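Local coordinates for protein nucleocapsid (Crimean-congo hemorrhagic fever virus, PDB 4AKL) that binds single- and double-stranded RNA, probably takes part in packaging the viral genome, and very likely has sequence-non-specific endonuclease activity on double-stranded DNA, at residues N3-N8 and A398-A403; Y34-S39 and A75-C80; N150-E155 and Y470-N475; D172-R177 and N475-N480. One frame throughout, in Å; residues are numbered along the deposited sequence. Where two conformers were deposited one is given.

Contact 1 (N3-N8 and A398-A403); sequences NKIEVN and ANPDDA
Lys4, just ahead of helix 10-24, lays its side chain against the turn Ala398-Pro400 that opens the 3-10 segment beginning at Pro400, so the N-terminal arm of this largely helical nucleocapsid protein is fastened to a loop nearly 400 residues later. The arm itself is shaped by an Asx turn at Asn3 and an inverse gamma turn centred on Ile5. Two bends shape the lysine: chi2 (-62°) and chi4 (60°) depart from an extended chain and curl it round the carbonyl of Ala398, with CG and CE both close to Ala398 O. At the root of the side chain, CB rests on the proline ring, 3.8 Å from Pro400 CD. Lys4 and Asn399 run side by side and point the same way, which brings Lys4 NZ to 3.8 Å from Asn399 OD1, a separation at which a modest electrostatic attraction is possible. Ile5, itself buried, adds an apolar touch: its CG1 reaches Pro400 CG at 4.2 Å, while Trp16 of helix 10-24 packs on the same isoleucine.

In the Asx turn, Asn3 OD1 accepts from Ile5 N at 3.0 Å, with the donor tilted out of the carbonyl plane. Asn3 ND2 is bonded to Ser84 O, which fixes the other end of that amide. Backbone pairing of Lys4 with Val397 continues the attachment next to the turn. The ammonium bond that ends the lysine's curl is almost collinear with the carbonyl: Lys4 NZ to Ala398 O is 2.9 Å, with a C=O...N angle of 166°.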
loop_
_atom_site.group_PDB
_atom_site.type_symbol
_atom_site.label_atom_id
_atom_site.label_comp_id
_atom_site.label_asym_id
_atom_site.label_seq_id
_atom_site.Cartn_x
_atom_site.Cartn_y
_atom_site.Cartn_z
ATOM N N ASN A 3 -10.047 13.085 -22.956
ATOM C CA ASN A 3 -10.110 13.394 -21.543
ATOM C C ASN A 3 -10.591 14.836 -21.329
ATOM O O ASN A 3 -9.862 15.774 -21.641
ATOM C CB ASN A 3 -8.719 13.191 -20.941
ATOM C CG ASN A 3 -8.698 13.282 -19.429
ATOM O OD1 ASN A 3 -9.603 13.841 -18.819
ATOM N ND2 ASN A 3 -7.616 12.735 -18.809
ATOM N N LYS A 4 -11.808 14.999 -20.790
ATOM C CA LYS A 4 -12.407 16.330 -20.592
ATOM C C LYS A 4 -11.893 17.057 -19.335
ATOM O O LYS A 4 -12.150 18.223 -19.186
ATOM C CB LYS A 4 -13.942 16.256 -20.528
ATOM C CG LYS A 4 -14.640 15.578 -21.702
ATOM C CD LYS A 4 -14.416 16.257 -23.015
ATOM C CE LYS A 4 -15.157 15.523 -24.144
ATOM N NZ LYS A 4 -16.689 15.431 -23.973
ATOM N N ILE A 5 -11.161 16.369 -18.451
ATOM C CA ILE A 5 -10.641 16.976 -17.231
ATOM C C ILE A 5 -9.282 17.623 -17.556
ATOM O O ILE A 5 -8.231 17.126 -17.152
ATOM C CB ILE A 5 -10.514 15.962 -16.047
ATOM C CG1 ILE A 5 -11.741 15.031 -15.970
ATOM C CG2 ILE A 5 -10.260 16.740 -14.718
ATOM C CD1 ILE A 5 -11.820 14.139 -14.711
ATOM N N GLU A 6 -9.350 18.747 -18.294
ATOM C CA GLU A 6 -8.192 19.502 -18.761
ATOM C C GLU A 6 -7.705 20.381 -17.635
ATOM O O GLU A 6 -8.127 21.541 -17.496
ATOM C CB GLU A 6 -8.534 20.369 -19.982
ATOM C CG GLU A 6 -8.992 19.594 -21.211
ATOM C CD GLU A 6 -9.181 20.503 -22.436
ATOM O OE1 GLU A 6 -9.225 21.760 -22.262
ATOM O OE2 GLU A 6 -9.283 19.961 -23.571
ATOM N N VAL A 7 -6.807 19.807 -16.855
ATOM C CA VAL A 7 -6.315 20.368 -15.644
ATOM C C VAL A 7 -4.863 20.031 -15.623
ATOM O O VAL A 7 -4.502 18.846 -15.669
ATOM C CB VAL A 7 -7.046 19.725 -14.413
ATOM C CG1 VAL A 7 -6.355 20.054 -13.127
ATOM C CG2 VAL A 7 -8.506 20.184 -14.352
ATOM N N ASN A 8 -4.014 21.049 -15.566
ATOM C CA ASN A 8 -2.554 20.857 -15.562
ATOM C C ASN A 8 -1.891 21.446 -14.303
ATOM O O ASN A 8 -0.657 21.627 -14.263
ATOM C CB ASN A 8 -1.951 21.497 -16.842
ATOM C CG ASN A 8 -2.616 20.987 -18.144
ATOM O OD1 ASN A 8 -2.376 19.835 -18.620
ATOM N ND2 ASN A 8 -3.449 21.832 -18.718
ATOM N N ALA A 398 -14.207 10.976 -20.479
ATOM C CA ALA A 398 -14.799 11.399 -21.752
ATOM C C ALA A 398 -16.102 12.194 -21.567
ATOM O O ALA A 398 -16.416 13.041 -22.388
ATOM C CB ALA A 398 -15.053 10.174 -22.661
ATOM N N ASN A 399 -16.860 11.893 -20.508
ATOM C CA ASN A 399 -18.123 12.613 -20.179
ATOM C C ASN A 399 -18.294 12.671 -18.650
ATOM O O ASN A 399 -19.088 11.927 -18.105
ATOM C CB ASN A 399 -19.333 11.917 -20.830
ATOM C CG ASN A 399 -19.370 12.070 -22.358
ATOM O OD1 ASN A 399 -19.595 13.167 -22.874
ATOM N ND2 ASN A 399 -19.163 10.957 -23.091
ATOM N N PRO A 400 -17.528 13.532 -17.955
ATOM C CA PRO A 400 -17.474 13.551 -16.483
ATOM C C PRO A 400 -18.782 13.635 -15.721
ATOM O O PRO A 400 -18.858 13.105 -14.614
ATOM C CB PRO A 400 -16.637 14.822 -16.186
ATOM C CG PRO A 400 -15.771 14.924 -17.303
ATOM C CD PRO A 400 -16.579 14.505 -18.510
ATOM N N ASP A 401 -19.800 14.277 -16.301
ATOM C CA ASP A 401 -21.104 14.438 -15.615
ATOM C C ASP A 401 -21.839 13.124 -15.403
ATOM O O ASP A 401 -22.671 13.021 -14.493
ATOM C CB ASP A 401 -21.978 15.481 -16.324
ATOM C CG ASP A 401 -21.539 16.911 -16.005
ATOM O OD1 ASP A 401 -21.185 17.174 -14.832
ATOM O OD2 ASP A 401 -21.565 17.761 -16.903
ATOM N N ASP A 402 -21.495 12.103 -16.206
ATOM C CA ASP A 402 -21.967 10.761 -15.939
ATOM C C ASP A 402 -21.507 10.211 -14.586
ATOM O O ASP A 402 -22.078 9.209 -14.130
ATOM C CB ASP A 402 -21.565 9.779 -17.071
ATOM C CG ASP A 402 -22.376 9.982 -18.336
ATOM O OD1 ASP A 402 -23.351 10.758 -18.290
ATOM O OD2 ASP A 402 -22.030 9.358 -19.370
ATOM N N ALA A 403 -20.498 10.825 -13.929
ATOM C CA ALA A 403 -20.164 10.422 -12.527
ATOM C C ALA A 403 -21.415 10.439 -11.634
ATOM O O ALA A 403 -21.533 9.623 -10.727
ATOM C CB ALA A 403 -19.075 11.297 -11.929
#

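Contact 2 (Y34-S39 and A75-C80); sequences YSFCES and APIYEC
Ser35 and Pro76 mark the closest backbone approach, their CA atoms 5.5 Å apart, where the irregular segment 34-39 meets the start of helix 77-83. Pro76 occupies the N-cap position. Ile77 N, in the first turn, gives a weak hydrogen bond to Tyr34 O (3.3 Å, N-H...O angle 147°). Two waters reinforce the junction. One donates to Tyr34 O and accepts from Tyr78 N, so the carbonyl of Tyr34 serves two successive amides of the helix start, one directly and one through water; the other accepts from Phe36 N and donates to Ala75 O.

Among the side chains, Ser35 puts its CB, not its hydroxyl, against the other segment, 3.2 Å from Ala75 O. With chi1 at 76°, OG lies between the backbone N and the carbonyl carbon, where it accepts from Cys37 N at 3.1 Å in an ST turn; the same OG is hydrogen-bonded to Thr31 OG1. Ile77 carries the apolar part. Its CD1 meets Phe36 CE2 at 4.0 Å, an oblique approach to the ring, while Ile77 CB is 3.8 Å from Tyr34 O.

Helix 10-24 backs the contact: Phe20 packs on Ile77, Asn24 on Phe36 and Phe17 on Tyr34. Phe17 also meets the Tyr78 ring edge-to-face, so helix 10-24, the start of helix 77-83 and the loop leading to helix 45-52 meet at one junction.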
loop_
_atom_site.group_PDB
_atom_site.type_symbol
_atom_site.label_atom_id
_atom_site.label_comp_id
_atom_site.label_asym_id
_atom_site.label_seq_id
_atom_site.Cartn_x
_atom_site.Cartn_y
_atom_site.Cartn_z
ATOM N N TYR A 34 -16.141 16.152 -0.930
ATOM C CA TYR A 34 -17.440 16.312 -1.614
ATOM C C TYR A 34 -17.706 15.155 -2.618
ATOM O O TYR A 34 -16.802 14.701 -3.354
ATOM C CB TYR A 34 -17.508 17.634 -2.334
ATOM C CG TYR A 34 -17.935 18.818 -1.461
ATOM C CD1 TYR A 34 -19.259 19.029 -1.160
ATOM C CD2 TYR A 34 -16.999 19.714 -0.957
ATOM C CE1 TYR A 34 -19.667 20.136 -0.357
ATOM C CE2 TYR A 34 -17.368 20.801 -0.171
ATOM C CZ TYR A 34 -18.698 21.008 0.130
ATOM O OH TYR A 34 -19.051 22.094 0.913
ATOM N N SER A 35 -18.951 14.696 -2.626
ATOM C CA SER A 35 -19.345 13.540 -3.375
ATOM C C SER A 35 -20.821 13.593 -3.695
ATOM O O SER A 35 -21.516 14.587 -3.389
ATOM C CB SER A 35 -19.060 12.286 -2.534
ATOM O OG SER A 35 -20.026 12.152 -1.538
ATOM N N PHE A 36 -21.313 12.528 -4.316
ATOM C CA PHE A 36 -22.752 12.405 -4.643
ATOM C C PHE A 36 -23.572 11.757 -3.510
ATOM O O PHE A 36 -24.774 11.481 -3.685
ATOM C CB PHE A 36 -22.925 11.622 -5.968
ATOM C CG PHE A 36 -22.637 12.443 -7.186
ATOM C CD1 PHE A 36 -23.600 13.310 -7.685
ATOM C CD2 PHE A 36 -21.403 12.352 -7.826
ATOM C CE1 PHE A 36 -23.345 14.071 -8.797
ATOM C CE2 PHE A 36 -21.115 13.113 -8.952
ATOM C CZ PHE A 36 -22.078 13.986 -9.446
ATOM N N CYS A 37 -22.948 11.547 -2.351
ATOM C CA CYS A 37 -23.575 10.781 -1.265
ATOM C C CYS A 37 -24.572 11.590 -0.423
ATOM O O CYS A 37 -24.185 12.363 0.449
ATOM C CB CYS A 37 -22.498 10.147 -0.349
ATOM S SG CYS A 37 -23.115 8.926 0.800
ATOM N N GLU A 38 -25.858 11.372 -0.688
ATOM C CA GLU A 38 -26.948 11.999 0.098
ATOM C C GLU A 38 -27.404 11.229 1.333
ATOM O O GLU A 38 -28.101 11.775 2.165
ATOM C CB GLU A 38 -28.140 12.273 -0.796
ATOM C CG GLU A 38 -28.002 13.622 -1.515
ATOM C CD GLU A 38 -29.011 13.778 -2.606
ATOM O OE1 GLU A 38 -29.568 12.734 -3.049
ATOM O OE2 GLU A 38 -29.253 14.923 -3.024
ATOM N N SER A 39 -27.025 9.974 1.459
ATOM C CA SER A 39 -27.409 9.180 2.642
ATOM C C SER A 39 -26.561 7.958 2.760
ATOM O O SER A 39 -26.096 7.413 1.767
ATOM C CB SER A 39 -28.888 8.761 2.582
ATOM O OG SER A 39 -29.110 7.964 1.453
ATOM N N ALA A 75 -17.704 8.389 -4.127
ATOM C CA ALA A 75 -16.376 8.685 -4.677
ATOM C C ALA A 75 -15.977 10.143 -4.329
ATOM O O ALA A 75 -16.816 11.034 -4.399
ATOM C CB ALA A 75 -16.324 8.473 -6.192
ATOM N N PRO A 76 -14.713 10.356 -3.904
ATOM C CA PRO A 76 -14.146 11.679 -3.629
ATOM C C PRO A 76 -13.831 12.322 -4.932
ATOM O O PRO A 76 -12.728 12.144 -5.490
ATOM C CB PRO A 76 -12.901 11.373 -2.805
ATOM C CG PRO A 76 -12.508 10.095 -3.214
ATOM C CD PRO A 76 -13.745 9.310 -3.588
ATOM N N ILE A 77 -14.806 13.068 -5.427
ATOM C CA ILE A 77 -14.720 13.668 -6.778
ATOM C C ILE A 77 -13.462 14.452 -7.077
ATOM O O ILE A 77 -12.840 14.282 -8.155
ATOM C CB ILE A 77 -15.899 14.555 -7.064
ATOM C CG1 ILE A 77 -17.174 13.702 -7.117
ATOM C CG2 ILE A 77 -15.709 15.243 -8.395
ATOM C CD1 ILE A 77 -17.174 12.601 -8.241
ATOM N N TYR A 78 -13.073 15.283 -6.134
ATOM C CA TYR A 78 -11.939 16.204 -6.347
ATOM C C TYR A 78 -10.681 15.417 -6.610
ATOM O O TYR A 78 -9.976 15.668 -7.576
ATOM C CB TYR A 78 -11.729 17.100 -5.126
ATOM C CG TYR A 78 -10.640 18.124 -5.298
ATOM C CD1 TYR A 78 -10.914 19.343 -5.847
ATOM C CD2 TYR A 78 -9.307 17.855 -4.915
ATOM C CE1 TYR A 78 -9.938 20.293 -6.011
ATOM C CE2 TYR A 78 -8.293 18.820 -5.088
ATOM C CZ TYR A 78 -8.617 20.024 -5.633
ATOM O OH TYR A 78 -7.661 20.991 -5.808
ATOM N N GLU A 79 -10.418 14.443 -5.761
ATOM C CA GLU A 79 -9.158 13.716 -5.847
ATOM C C GLU A 79 -9.173 12.726 -6.998
ATOM O O GLU A 79 -8.145 12.577 -7.672
ATOM C CB GLU A 79 -8.825 13.043 -4.525
ATOM C CG GLU A 79 -8.471 14.020 -3.440
ATOM C CD GLU A 79 -9.673 14.742 -2.762
ATOM O OE1 GLU A 79 -10.822 14.257 -2.870
ATOM O OE2 GLU A 79 -9.431 15.813 -2.106
ATOM N N CYS A 80 -10.334 12.076 -7.239
ATOM C CA CYS A 80 -10.490 11.171 -8.390
ATOM C C CYS A 80 -10.294 11.965 -9.681
ATOM O O CYS A 80 -9.597 11.512 -10.599
ATOM C CB CYS A 80 -11.874 10.495 -8.378
ATOM S SG CYS A 80 -12.122 9.337 -7.022
HETATM O O HOH W 1 -14.460 15.963 -3.708
HETATM O O HOH W 2 -19.338 10.743 -5.511
#

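Contact 3 (N150-E155 and Y470-N475); sequences NKVLAE and YNVKGN
Val472 is the first residue of 470-475 to engage 150-155 substantially, and it does so beside a single parallel beta bridge between Lys151 and Lys473, whose CA atoms lie 4.7 Å apart. The touching parts run in nearly the same direction, 25° apart. The CA of Val472 makes a CA-H...O contact of 3.3 Å with Asn150 O. Its CG1, placed anti to the backbone N (chi1 164°), meets Val152 CG1 at 3.7 Å, the two valines crossing at a slant.

Lys473 follows, using both its N and its O, to Asn150 and Val152, which flank Lys151: the pattern of a parallel bridge. Its N donates to Asn150 O at 3.3 Å, in the carbonyl plane on a lone pair, and its O accepts from Val152 N at 3.0 Å, there with the donor tilted from the plane. The Lys473 ammonium is hydrogen-bonded to Ser149 O and weakly to Asn471 O.

Gly474 comes next to Val152; it has phi 118°, a conformation favoured by glycine, and its C lies 4.0 Å from Val152 CG1. Asn475 ends the run, its O lying 3.5 Å from Val152 CG2.

The directional part of the contact is thus two backbone hydrogen bonds, with a valine pair alongside, so the two loops are joined chiefly through main-chain atoms and apolar branches. The oxygens of Ser149 and, weakly, Asn471 hold the Lys473 ammonium at the border of the bridge and would be expected to stabilise its charge.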
loop_
_atom_site.group_PDB
_atom_site.type_symbol
_atom_site.label_atom_id
_atom_site.label_comp_id
_atom_site.label_asym_id
_atom_site.label_seq_id
_atom_site.Cartn_x
_atom_site.Cartn_y
_atom_site.Cartn_z
ATOM N N ASN A 150 2.340 10.244 10.286
ATOM C CA ASN A 150 2.042 10.338 11.721
ATOM C C ASN A 150 1.998 8.874 12.225
ATOM O O ASN A 150 2.707 8.017 11.632
ATOM C CB ASN A 150 0.752 11.140 11.955
ATOM C CG ASN A 150 0.989 12.654 12.021
ATOM O OD1 ASN A 150 2.031 13.202 11.546
ATOM N ND2 ASN A 150 0.013 13.356 12.637
ATOM N N LYS A 151 1.213 8.589 13.281
ATOM C CA LYS A 151 1.085 7.251 13.863
ATOM C C LYS A 151 -0.336 6.703 13.662
ATOM O O LYS A 151 -1.273 7.466 13.343
ATOM C CB LYS A 151 1.415 7.300 15.362
ATOM C CG LYS A 151 2.855 7.732 15.679
ATOM C CD LYS A 151 3.135 7.786 17.188
ATOM C CE LYS A 151 4.583 8.205 17.455
ATOM N NZ LYS A 151 5.549 7.284 16.759
ATOM N N VAL A 152 -0.501 5.393 13.860
ATOM C CA VAL A 152 -1.834 4.773 13.766
ATOM C C VAL A 152 -2.751 5.375 14.852
ATOM O O VAL A 152 -2.269 5.865 15.834
ATOM C CB VAL A 152 -1.789 3.213 13.893
ATOM C CG1 VAL A 152 -0.890 2.611 12.803
ATOM C CG2 VAL A 152 -1.359 2.758 15.300
ATOM N N LEU A 153 -4.070 5.342 14.641
ATOM C CA LEU A 153 -5.035 5.801 15.680
ATOM C C LEU A 153 -4.979 4.868 16.900
ATOM O O LEU A 153 -5.038 3.654 16.757
ATOM C CB LEU A 153 -6.461 5.851 15.124
ATOM C CG LEU A 153 -6.761 6.753 13.900
ATOM C CD1 LEU A 153 -8.161 6.511 13.316
ATOM C CD2 LEU A 153 -6.596 8.217 14.274
ATOM N N ALA A 154 -4.830 5.453 18.092
ATOM C CA ALA A 154 -4.849 4.699 19.362
ATOM C C ALA A 154 -6.257 4.221 19.668
ATOM O O ALA A 154 -6.460 3.110 20.141
ATOM C CB ALA A 154 -4.356 5.567 20.514
ATOM N N GLU A 155 -7.219 5.091 19.396
ATOM C CA GLU A 155 -8.603 4.858 19.691
ATOM C C GLU A 155 -9.370 4.889 18.377
ATOM O O GLU A 155 -9.005 5.630 17.468
ATOM C CB GLU A 155 -9.132 5.969 20.624
ATOM C CG GLU A 155 -8.109 6.536 21.683
ATOM C CD GLU A 155 -8.173 5.930 23.130
ATOM O OE1 GLU A 155 -9.284 5.722 23.678
ATOM O OE2 GLU A 155 -7.088 5.686 23.722
ATOM N N TYR A 470 2.606 4.252 3.884
ATOM C CA TYR A 470 3.804 3.472 4.145
ATOM C C TYR A 470 4.560 3.947 5.396
ATOM O O TYR A 470 4.941 3.096 6.171
ATOM C CB TYR A 470 4.776 3.429 2.939
ATOM C CG TYR A 470 6.048 2.619 3.246
ATOM C CD1 TYR A 470 5.951 1.294 3.621
ATOM C CD2 TYR A 470 7.331 3.174 3.161
ATOM C CE1 TYR A 470 7.052 0.540 3.908
ATOM C CE2 TYR A 470 8.466 2.396 3.443
ATOM C CZ TYR A 470 8.298 1.077 3.818
ATOM O OH TYR A 470 9.342 0.245 4.118
ATOM N N ASN A 471 4.748 5.269 5.588
ATOM C CA ASN A 471 5.495 5.835 6.774
ATOM C C ASN A 471 4.685 6.107 8.042
ATOM O O ASN A 471 5.115 6.844 8.886
ATOM C CB ASN A 471 6.238 7.144 6.386
ATOM C CG ASN A 471 7.313 6.906 5.406
ATOM O OD1 ASN A 471 8.143 6.014 5.601
ATOM N ND2 ASN A 471 7.333 7.688 4.333
ATOM N N VAL A 472 3.498 5.528 8.140
ATOM C CA VAL A 472 2.686 5.561 9.355
ATOM C C VAL A 472 3.294 4.479 10.276
ATOM O O VAL A 472 3.577 3.353 9.828
ATOM C CB VAL A 472 1.155 5.355 9.048
ATOM C CG1 VAL A 472 0.408 5.025 10.260
ATOM C CG2 VAL A 472 0.579 6.597 8.437
ATOM N N LYS A 473 3.490 4.844 11.548
ATOM C CA LYS A 473 4.172 4.012 12.529
ATOM C C LYS A 473 3.191 3.477 13.564
ATOM O O LYS A 473 2.259 4.189 14.001
ATOM C CB LYS A 473 5.367 4.774 13.217
ATOM C CG LYS A 473 5.497 6.259 12.783
ATOM C CD LYS A 473 6.664 7.061 13.342
ATOM C CE LYS A 473 6.705 8.494 12.677
ATOM N NZ LYS A 473 6.629 8.418 11.135
ATOM N N GLY A 474 3.412 2.215 13.946
ATOM C CA GLY A 474 2.623 1.536 14.966
ATOM C C GLY A 474 1.905 0.319 14.411
ATOM O O GLY A 474 2.156 -0.107 13.307
ATOM N N ASN A 475 1.007 -0.222 15.219
ATOM C CA ASN A 475 0.243 -1.406 14.898
ATOM C C ASN A 475 -1.219 -0.973 14.881
ATOM O O ASN A 475 -1.810 -0.687 15.940
ATOM C CB ASN A 475 0.530 -2.495 15.951
ATOM C CG ASN A 475 -0.259 -3.799 15.710
ATOM O OD1 ASN A 475 -0.605 -4.151 14.560
ATOM N ND2 ASN A 475 -0.542 -4.525 16.806
#

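Contact 4 (D172-R177 and N475-N480); sequences DMIRRR and NATSAN
Helix 163-181 meets the short 3-10 turn 476-478 of the C-terminal tail in a small surface contact made by packing rather than by polar bonds. Thr477 is central, its CA 7.0 Å from that of Ile174. Its OG1 lies anti to the backbone N (chi1 -151°) and faces Ile174 CG1 at 3.3 Å; this hydroxyl is buried by the contact with no polar partner in the model. Thr477 CG2 also touches Ile174 CG1 (3.8 Å) and reaches Arg177 CD at 4.1 Å, so the methyl contacts both helix side chains.

Arg177 extends straight from CG to NE and comes from the opposite direction to Asn475. The amide lies over one face of the guanidinium, the two planes 30° apart, with Asn475 ND2 4.1 Å above its centre. Arg177 NE stands 3.5 Å from Asn475 OD1, but the angle is too poor for a hydrogen bond. Asn475 ND2 makes a weak hydrogen bond to Ser478 OG in the same segment.

On the helix, Asp172 forms salt bridges with Arg175 and Arg176, and Arg176 NH1 also bonds to Met446 O. Helix 450-460 borders both segments, with His456 touching Met173 and Ala476, and the tail then runs into strand 480-481, parallel to strand 155-156.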
loop_
_atom_site.group_PDB
_atom_site.type_symbol
_atom_site.label_atom_id
_atom_site.label_comp_id
_atom_site.label_asym_id
_atom_site.label_seq_id
_atom_site.Cartn_x
_atom_site.Cartn_y
_atom_site.Cartn_z
ATOM N N ASP A 172 -9.835 -11.781 14.043
ATOM C CA ASP A 172 -9.443 -12.552 12.887
ATOM C C ASP A 172 -8.191 -11.927 12.258
ATOM O O ASP A 172 -7.323 -12.639 11.741
ATOM C CB ASP A 172 -10.562 -12.598 11.856
ATOM C CG ASP A 172 -10.209 -13.478 10.680
ATOM O OD1 ASP A 172 -9.881 -14.666 10.890
ATOM O OD2 ASP A 172 -10.249 -12.964 9.579
ATOM N N MET A 173 -8.113 -10.603 12.293
ATOM C CA MET A 173 -6.966 -9.906 11.711
ATOM C C MET A 173 -5.724 -10.282 12.507
ATOM O O MET A 173 -4.718 -10.625 11.904
ATOM C CB MET A 173 -7.190 -8.379 11.637
ATOM C CG MET A 173 -8.299 -7.978 10.684
ATOM S SD MET A 173 -9.136 -6.379 10.953
ATOM C CE MET A 173 -7.870 -5.206 10.445
ATOM N N ILE A 174 -5.803 -10.253 13.845
ATOM C CA ILE A 174 -4.657 -10.656 14.721
ATOM C C ILE A 174 -4.311 -12.146 14.576
ATOM O O ILE A 174 -3.129 -12.514 14.599
ATOM C CB ILE A 174 -4.905 -10.306 16.222
ATOM C CG1 ILE A 174 -5.039 -8.778 16.432
ATOM C CG2 ILE A 174 -3.743 -10.834 17.147
ATOM C CD1 ILE A 174 -5.572 -8.371 17.849
ATOM N N ARG A 175 -5.332 -13.007 14.455
ATOM C CA ARG A 175 -5.127 -14.421 14.101
ATOM C C ARG A 175 -4.267 -14.551 12.818
ATOM O O ARG A 175 -3.344 -15.371 12.770
ATOM C CB ARG A 175 -6.466 -15.136 13.888
ATOM C CG ARG A 175 -6.363 -16.630 13.475
ATOM C CD ARG A 175 -7.701 -17.177 13.028
ATOM N NE ARG A 175 -8.105 -16.666 11.707
ATOM C CZ ARG A 175 -7.756 -17.187 10.525
ATOM N NH1 ARG A 175 -6.971 -18.255 10.436
ATOM N NH2 ARG A 175 -8.201 -16.618 9.414
ATOM N N ARG A 176 -4.589 -13.737 11.792
ATOM C CA ARG A 176 -3.862 -13.733 10.492
ATOM C C ARG A 176 -2.431 -13.214 10.632
ATOM O O ARG A 176 -1.482 -13.827 10.159
ATOM C CB ARG A 176 -4.617 -12.907 9.416
ATOM C CG ARG A 176 -5.874 -13.588 8.876
ATOM C CD ARG A 176 -6.809 -12.594 8.108
ATOM N NE ARG A 176 -8.066 -13.272 7.821
ATOM C CZ ARG A 176 -8.286 -14.096 6.803
ATOM N NH1 ARG A 176 -7.331 -14.355 5.903
ATOM N NH2 ARG A 176 -9.479 -14.675 6.668
ATOM N N ARG A 177 -2.304 -12.079 11.286
ATOM C CA ARG A 177 -1.028 -11.466 11.561
ATOM C C ARG A 177 -0.114 -12.441 12.304
ATOM O O ARG A 177 1.055 -12.585 11.932
ATOM C CB ARG A 177 -1.252 -10.191 12.367
ATOM C CG ARG A 177 -0.011 -9.341 12.671
ATOM C CD ARG A 177 -0.423 -7.992 13.349
ATOM N NE ARG A 177 0.768 -7.215 13.711
ATOM C CZ ARG A 177 1.525 -7.418 14.796
ATOM N NH1 ARG A 177 1.233 -8.382 15.682
ATOM N NH2 ARG A 177 2.598 -6.644 15.007
ATOM N N ASN A 475 1.007 -0.222 15.219
ATOM C CA ASN A 475 0.243 -1.406 14.898
ATOM C C ASN A 475 -1.219 -0.973 14.881
ATOM O O ASN A 475 -1.810 -0.687 15.940
ATOM C CB ASN A 475 0.530 -2.495 15.951
ATOM C CG ASN A 475 -0.259 -3.799 15.710
ATOM O OD1 ASN A 475 -0.605 -4.151 14.560
ATOM N ND2 ASN A 475 -0.542 -4.525 16.806
ATOM N N ALA A 476 -1.795 -0.882 13.681
ATOM C CA ALA A 476 -3.212 -0.513 13.530
ATOM C C ALA A 476 -4.111 -1.380 14.415
ATOM O O ALA A 476 -5.013 -0.872 15.081
ATOM C CB ALA A 476 -3.649 -0.627 12.077
ATOM N N THR A 477 -3.815 -2.676 14.432
ATOM C CA THR A 477 -4.625 -3.683 15.123
ATOM C C THR A 477 -4.615 -3.652 16.665
ATOM O O THR A 477 -5.289 -4.475 17.300
ATOM C CB THR A 477 -4.239 -5.093 14.625
ATOM O OG1 THR A 477 -5.380 -5.964 14.720
ATOM C CG2 THR A 477 -3.057 -5.669 15.403
ATOM N N SER A 478 -3.847 -2.720 17.246
ATOM C CA SER A 478 -3.810 -2.475 18.677
ATOM C C SER A 478 -4.851 -1.451 19.108
ATOM O O SER A 478 -5.010 -1.217 20.280
ATOM C CB SER A 478 -2.416 -1.965 19.098
ATOM O OG SER A 478 -1.435 -2.960 18.874
ATOM N N ALA A 479 -5.555 -0.841 18.159
ATOM C CA ALA A 479 -6.512 0.205 18.486
ATOM C C ALA A 479 -7.553 -0.228 19.510
ATOM O O ALA A 479 -8.040 -1.358 19.482
ATOM C CB ALA A 479 -7.209 0.690 17.250
ATOM N N ASN A 480 -7.862 0.700 20.415
ATOM C CA ASN A 480 -8.969 0.558 21.340
ATOM C C ASN A 480 -10.276 0.989 20.665
ATOM O O ASN A 480 -10.489 2.163 20.366
ATOM C CB ASN A 480 -8.732 1.373 22.639
ATOM C CG ASN A 480 -7.594 0.810 23.487
ATOM O OD1 ASN A 480 -7.279 -0.385 23.416
ATOM N ND2 ASN A 480 -6.976 1.667 24.293
#

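The four contacts form two neighbouring pairs. Contacts 1 and 2 have centres 15 Å apart and touch through Ala403 C and Phe36 CE2 (3.8 Å); contact 2 is nested within the loop closed by contact 1, and helix 10-24 packs on both. Contact 2 closes before contacts 3 and 4 open. Contacts 3 and 4, centres 13 Å apart, alternate in sequence, share Asn475 and join through Ala154 O and Asn480 N (2.8 Å, a probable hydrogen bond) where strands 155-156 and 480-481 meet. Contacts 1 and 4 are about 40 Å apart between centres, on opposite sides of the chain's centre. Both chain-terminal regions are thus secured to segments distant in sequence.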